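Local coordinates for fibronectin-binding protein (Streptococcus pyogenes, PDB 5A0L), which binds fibronectin at the streptococcal surface and, through the internal thioester of its N-terminal domain, attaches covalently to the host, at residues V102-Y107 with K183-Y188; K70-G75 with G187-I192. All coordinates share one frame; numbering follows the deposited sequence.

Contact 1 (V102-Y107 with K183-Y188)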
loop_
_atom_site.group_PDB
_atom_site.type_symbol
_atom_site.label_atom_id
_atom_site.label_comp_id
_atom_site.label_asym_id
_atom_site.label_seq_id
_atom_site.Cartn_x
_atom_site.Cartn_y
_atom_site.Cartn_z
ATOM N N VAL A 102 -3.330 -3.058 -9.181
ATOM C CA VAL A 102 -3.826 -2.188 -8.124
ATOM C C VAL A 102 -2.889 -1.001 -7.872
ATOM O O VAL A 102 -3.301 0.164 -7.847
ATOM C CB VAL A 102 -4.056 -2.958 -6.809
ATOM C CG1 VAL A 102 -4.250 -2.014 -5.632
ATOM C CG2 VAL A 102 -5.247 -3.886 -6.963
ATOM N N ILE A 103 -1.600 -1.297 -7.713
ATOM C CA ILE A 103 -0.645 -0.238 -7.389
ATOM C C ILE A 103 -0.537 0.749 -8.565
ATOM O O ILE A 103 -0.490 1.966 -8.336
ATOM C CB ILE A 103 0.722 -0.824 -6.987
ATOM C CG1 ILE A 103 0.634 -1.586 -5.656
ATOM C CG2 ILE A 103 1.793 0.221 -6.952
ATOM C CD1 ILE A 103 0.378 -0.725 -4.468
ATOM N N TYR A 104 -0.460 0.244 -9.795
ATOM C CA TYR A 104 -0.283 1.117 -10.936
ATOM C C TYR A 104 -1.467 2.092 -11.094
ATOM O O TYR A 104 -1.293 3.222 -11.586
ATOM C CB TYR A 104 -0.094 0.266 -12.202
ATOM C CG TYR A 104 0.358 1.055 -13.400
ATOM C CD1 TYR A 104 1.535 1.816 -13.358
ATOM C CD2 TYR A 104 -0.358 1.006 -14.617
ATOM C CE1 TYR A 104 1.938 2.575 -14.456
ATOM C CE2 TYR A 104 0.074 1.736 -15.721
ATOM C CZ TYR A 104 1.229 2.489 -15.648
ATOM O OH TYR A 104 1.654 3.283 -16.713
ATOM N N ASN A 105 -2.646 1.648 -10.670
ATOM C CA ASN A 105 -3.855 2.438 -10.752
ATOM C C ASN A 105 -4.174 3.294 -9.531
ATOM O O ASN A 105 -5.037 4.168 -9.591
ATOM C CB ASN A 105 -5.033 1.563 -11.133
ATOM C CG ASN A 105 -5.003 1.254 -12.586
ATOM O OD1 ASN A 105 -5.346 2.134 -13.398
ATOM N ND2 ASN A 105 -4.482 0.082 -12.983
ATOM N N GLY A 106 -3.489 3.015 -8.422
ATOM C CA GLY A 106 -3.698 3.704 -7.156
ATOM C C GLY A 106 -2.685 4.823 -6.954
ATOM O O GLY A 106 -2.064 5.323 -7.886
ATOM N N TYR A 107 -2.539 5.241 -5.702
ATOM C CA TYR A 107 -1.636 6.364 -5.376
ATOM C C TYR A 107 -0.202 5.848 -5.358
ATOM O O TYR A 107 0.072 4.820 -4.707
ATOM C CB TYR A 107 -2.008 6.943 -4.043
ATOM C CG TYR A 107 -1.182 8.133 -3.645
ATOM C CD1 TYR A 107 -1.519 9.418 -4.055
ATOM C CD2 TYR A 107 -0.039 7.972 -2.887
ATOM C CE1 TYR A 107 -0.745 10.496 -3.690
ATOM C CE2 TYR A 107 0.725 9.045 -2.511
ATOM C CZ TYR A 107 0.373 10.318 -2.900
ATOM O OH TYR A 107 1.129 11.400 -2.521
ATOM N N LYS A 183 -1.940 0.280 -19.683
ATOM C CA LYS A 183 -1.457 -0.975 -19.142
ATOM C C LYS A 183 -0.127 -0.783 -18.408
ATOM O O LYS A 183 0.643 0.162 -18.686
ATOM C CB LYS A 183 -1.231 -1.982 -20.274
ATOM C CG LYS A 183 -2.370 -2.166 -21.257
ATOM C CD LYS A 183 -3.629 -2.677 -20.591
ATOM C CE LYS A 183 -4.704 -2.917 -21.618
ATOM N NZ LYS A 183 -5.966 -3.381 -21.007
ATOM N N ILE A 184 0.171 -1.691 -17.486
ATOM C CA ILE A 184 1.466 -1.622 -16.822
ATOM C C ILE A 184 2.600 -1.693 -17.857
ATOM O O ILE A 184 2.505 -2.420 -18.866
ATOM C CB ILE A 184 1.651 -2.690 -15.711
ATOM C CG1 ILE A 184 1.639 -4.121 -16.255
ATOM C CG2 ILE A 184 0.636 -2.472 -14.585
ATOM C CD1 ILE A 184 2.034 -5.177 -15.209
ATOM N N PRO A 185 3.677 -0.923 -17.619
ATOM C CA PRO A 185 4.775 -0.897 -18.585
ATOM C C PRO A 185 5.560 -2.188 -18.619
ATOM O O PRO A 185 5.558 -2.957 -17.656
ATOM C CB PRO A 185 5.642 0.285 -18.141
ATOM C CG PRO A 185 5.277 0.554 -16.740
ATOM C CD PRO A 185 3.870 0.035 -16.522
ATOM N N SER A 186 6.232 -2.427 -19.731
ATOM C CA SER A 186 7.142 -3.533 -19.855
ATOM C C SER A 186 8.150 -3.420 -18.730
ATOM O O SER A 186 8.696 -2.351 -18.488
ATOM C CB SER A 186 7.889 -3.478 -21.192
ATOM O OG SER A 186 8.690 -4.622 -21.347
ATOM N N GLY A 187 8.360 -4.517 -18.023
ATOM C CA GLY A 187 9.362 -4.564 -16.945
ATOM C C GLY A 187 8.910 -3.989 -15.608
ATOM O O GLY A 187 9.701 -3.905 -14.670
ATOM N N TYR A 188 7.654 -3.595 -15.516
ATOM C CA TYR A 188 7.102 -3.045 -14.268
ATOM C C TYR A 188 7.406 -3.998 -13.114
ATOM O O TYR A 188 7.104 -5.184 -13.190
ATOM C CB TYR A 188 5.584 -2.844 -14.373
ATOM C CG TYR A 188 4.932 -2.044 -13.270
ATOM C CD1 TYR A 188 5.259 -0.713 -13.058
ATOM C CD2 TYR A 188 3.937 -2.602 -12.485
ATOM C CE1 TYR A 188 4.646 0.021 -12.064
ATOM C CE2 TYR A 188 3.316 -1.875 -11.481
ATOM C CZ TYR A 188 3.661 -0.552 -11.285
ATOM O OH TYR A 188 2.996 0.147 -10.308
HETATM O O HOH W 1 0.355 2.918 -18.980
#
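Tyr104, in the last turn of helix 92-105, lies opposite Ile184 in the irregular chain 183-188, with their CA atoms 6.7 Å apart and no direct hydrogen bond between the segments. The Tyr104 side chain carries most of the contact. With CG anti to the backbone N (chi1 -169°), its ring extends from the helix into the bend formed by residues 183-188. Ile184 CA and Pro185 CD both sit over one face of this ring as CH-pi contacts; Pro185 CD is 4.1 Å from the ring centroid and 26° off the normal, displaced toward the phenol end. The CG2 branch of Ile184 packs at the other end of the ring, 3.6 Å from Tyr104 CD2.

The pieces joined here are the C-terminal end of a helix, where Gly106 is the first residue to leave helical geometry, and the link that runs from helix 176-179 to the barrel strand 191-195. A type II beta turn from Pro185 to Tyr188, closed by the bond from Tyr188 N to Pro185 O, reverses this link and returns the Tyr188 ring to Tyr104. The two rings form a T-shaped pair in which the edge of Tyr104 meets the face of Tyr188, with centroids 5.2 Å apart and planes at 66°. Tyr188 OH reaches past the ring to the helix, lying 3.6 Å from Ile103 CG2. At the phenol end, a water in the plane of the Tyr104 ring bridges the segments: it is 2.6 Å from Tyr104 OH and donates to Lys183 O at 2.8 Å.

Contact 2 (K70-G75 with G187-I192); sequences KIDGSG and GYRLNI
Ile71 and Ile192 form an antiparallel hydrogen-bonded pair: Ile71 N donates to Ile192 O at 2.8 Å, almost in line with the carbonyl, and Ile192 N returns a bond to Ile71 O at 2.9 Å. The latter oxygen also receives a weak bond from Asn191 ND2 (3.5 Å) and a CA-H...O contact from Asn191 CA. Beyond the non-hydrogen-bonded pair Asp72-Asn191, Gly73 N donates to Leu190 O at 2.8 Å, with the donor tilted 34° from the carbonyl plane. A water accepts from Leu190 N at 2.9 Å and gives a weak bond to Gly73 O.

Among the side chains, Asp72 OD2 makes a salt bridge to Arg189 NH1 at 3.2 Å. The carboxylate and guanidinium planes are 54° apart, so the two groups do not meet as a flat, two-pronged pair. Lys70 NZ and Asn191 OD1 find their partners on the C-terminal tail, at Val209 O and Val209 N respectively. Ser74 OG caps Ala77 N, starting helix 75-81 directly after the pairing ends. Neighbouring antiparallel strands 66-72 and 191-195, joined across a long helical insertion, are part of this thioester domain's closed six-stranded beta barrel.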
loop_
_atom_site.group_PDB
_atom_site.type_symbol
_atom_site.label_atom_id
_atom_site.label_comp_id
_atom_site.label_asym_id
_atom_site.label_seq_id
_atom_site.Cartn_x
_atom_site.Cartn_y
_atom_site.Cartn_z
ATOM N N LYS A 70 14.994 -5.418 1.575
ATOM C CA LYS A 70 14.270 -5.222 0.303
ATOM C C LYS A 70 14.375 -6.482 -0.564
ATOM O O LYS A 70 15.478 -6.961 -0.812
ATOM C CB LYS A 70 14.846 -4.023 -0.410
ATOM C CG LYS A 70 14.082 -3.646 -1.679
ATOM C CD LYS A 70 14.561 -2.376 -2.318
ATOM C CE LYS A 70 15.883 -2.490 -3.009
ATOM N NZ LYS A 70 15.752 -3.137 -4.339
ATOM N N ILE A 71 13.216 -6.929 -1.052
ATOM C CA ILE A 71 13.050 -8.163 -1.868
ATOM C C ILE A 71 12.300 -7.773 -3.138
ATOM O O ILE A 71 11.424 -6.914 -3.113
ATOM C CB ILE A 71 12.225 -9.230 -1.063
ATOM C CG1 ILE A 71 13.033 -9.559 0.221
ATOM C CG2 ILE A 71 11.935 -10.537 -1.812
ATOM C CD1 ILE A 71 12.310 -10.415 1.203
ATOM N N ASP A 72 12.643 -8.406 -4.256
ATOM C CA ASP A 72 11.871 -8.129 -5.480
ATOM C C ASP A 72 10.467 -8.731 -5.362
ATOM O O ASP A 72 10.286 -9.861 -4.888
ATOM C CB ASP A 72 12.589 -8.654 -6.732
ATOM C CG ASP A 72 13.622 -7.630 -7.331
ATOM O OD1 ASP A 72 13.896 -6.515 -6.793
ATOM O OD2 ASP A 72 14.165 -7.955 -8.388
ATOM N N GLY A 73 9.457 -7.962 -5.742
ATOM C CA GLY A 73 8.122 -8.480 -5.786
ATOM C C GLY A 73 7.955 -9.516 -6.881
ATOM O O GLY A 73 8.572 -9.408 -7.941
ATOM N N SER A 74 7.116 -10.502 -6.592
ATOM C CA SER A 74 6.735 -11.569 -7.532
ATOM C C SER A 74 5.512 -12.240 -6.966
ATOM O O SER A 74 5.205 -12.066 -5.775
ATOM C CB SER A 74 7.839 -12.631 -7.650
ATOM O OG SER A 74 8.046 -13.308 -6.403
ATOM N N GLY A 75 4.854 -13.106 -7.740
ATOM C CA GLY A 75 3.726 -13.810 -7.170
ATOM C C GLY A 75 4.120 -14.679 -5.985
ATOM O O GLY A 75 3.385 -14.725 -5.010
ATOM N N GLY A 187 8.360 -4.517 -18.023
ATOM C CA GLY A 187 9.362 -4.564 -16.945
ATOM C C GLY A 187 8.910 -3.989 -15.608
ATOM O O GLY A 187 9.701 -3.905 -14.670
ATOM N N TYR A 188 7.654 -3.595 -15.516
ATOM C CA TYR A 188 7.102 -3.045 -14.268
ATOM C C TYR A 188 7.406 -3.998 -13.114
ATOM O O TYR A 188 7.104 -5.184 -13.190
ATOM C CB TYR A 188 5.584 -2.844 -14.373
ATOM C CG TYR A 188 4.932 -2.044 -13.270
ATOM C CD1 TYR A 188 5.259 -0.713 -13.058
ATOM C CD2 TYR A 188 3.937 -2.602 -12.485
ATOM C CE1 TYR A 188 4.646 0.021 -12.064
ATOM C CE2 TYR A 188 3.316 -1.875 -11.481
ATOM C CZ TYR A 188 3.661 -0.552 -11.285
ATOM O OH TYR A 188 2.996 0.147 -10.308
ATOM N N ARG A 189 7.891 -3.444 -12.006
ATOM C CA ARG A 189 8.296 -4.253 -10.858
ATOM C C ARG A 189 8.067 -3.446 -9.581
ATOM O O ARG A 189 8.323 -2.243 -9.546
ATOM C CB ARG A 189 9.784 -4.619 -10.962
ATOM C CG ARG A 189 10.252 -5.630 -9.912
ATOM C CD ARG A 189 11.725 -6.006 -10.050
ATOM N NE ARG A 189 12.057 -6.415 -11.402
ATOM C CZ ARG A 189 13.295 -6.498 -11.884
ATOM N NH1 ARG A 189 14.340 -6.241 -11.113
ATOM N NH2 ARG A 189 13.474 -6.820 -13.146
ATOM N N LEU A 190 7.635 -4.158 -8.537
ATOM C CA LEU A 190 7.515 -3.598 -7.203
ATOM C C LEU A 190 8.428 -4.386 -6.263
ATOM O O LEU A 190 9.104 -5.335 -6.656
ATOM C CB LEU A 190 6.076 -3.593 -6.692
ATOM C CG LEU A 190 5.091 -2.868 -7.603
ATOM C CD1 LEU A 190 3.694 -3.057 -7.038
ATOM C CD2 LEU A 190 5.410 -1.377 -7.752
ATOM N N ASN A 191 8.436 -3.970 -4.993
ATOM C CA ASN A 191 9.308 -4.548 -3.974
ATOM C C ASN A 191 8.526 -4.810 -2.709
ATOM O O ASN A 191 7.636 -4.040 -2.338
ATOM C CB ASN A 191 10.492 -3.614 -3.707
ATOM C CG ASN A 191 11.344 -3.409 -4.930
ATOM O OD1 ASN A 191 11.021 -2.573 -5.809
ATOM N ND2 ASN A 191 12.381 -4.210 -5.041
ATOM N N ILE A 192 8.926 -5.907 -2.048
ATOM C CA ILE A 192 8.472 -6.213 -0.700
ATOM C C ILE A 192 9.619 -5.835 0.252
ATOM O O ILE A 192 10.771 -6.070 -0.027
ATOM C CB ILE A 192 8.110 -7.719 -0.539
ATOM C CG1 ILE A 192 6.812 -8.013 -1.315
ATOM C CG2 ILE A 192 8.027 -8.140 0.932
ATOM C CD1 ILE A 192 5.555 -7.507 -0.640
HETATM O O HOH W 2 7.074 -7.017 -8.951
#

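Contacts 1 and 2 share Gly187 and Tyr188 and are successive attachments of one chain: the 183-188 link meets the end of helix 92-105, then continues into barrel strand 191-195, which pairs with strand 66-72. Their centres are about 12 Å apart. They also touch directly, Ile103 CG1 of contact 1 packing 3.7 Å from Leu190 CD1 of contact 2, so the apolar side of the helix meets the approach to the sheet. Contact 1 is held by aromatic and apolar packing with a water bridge, contact 2 mainly by backbone bonds. Bound zinc ions lie apart from both: about 13 Å from the Lys183 side chain and about 10 Å from that of Ile71.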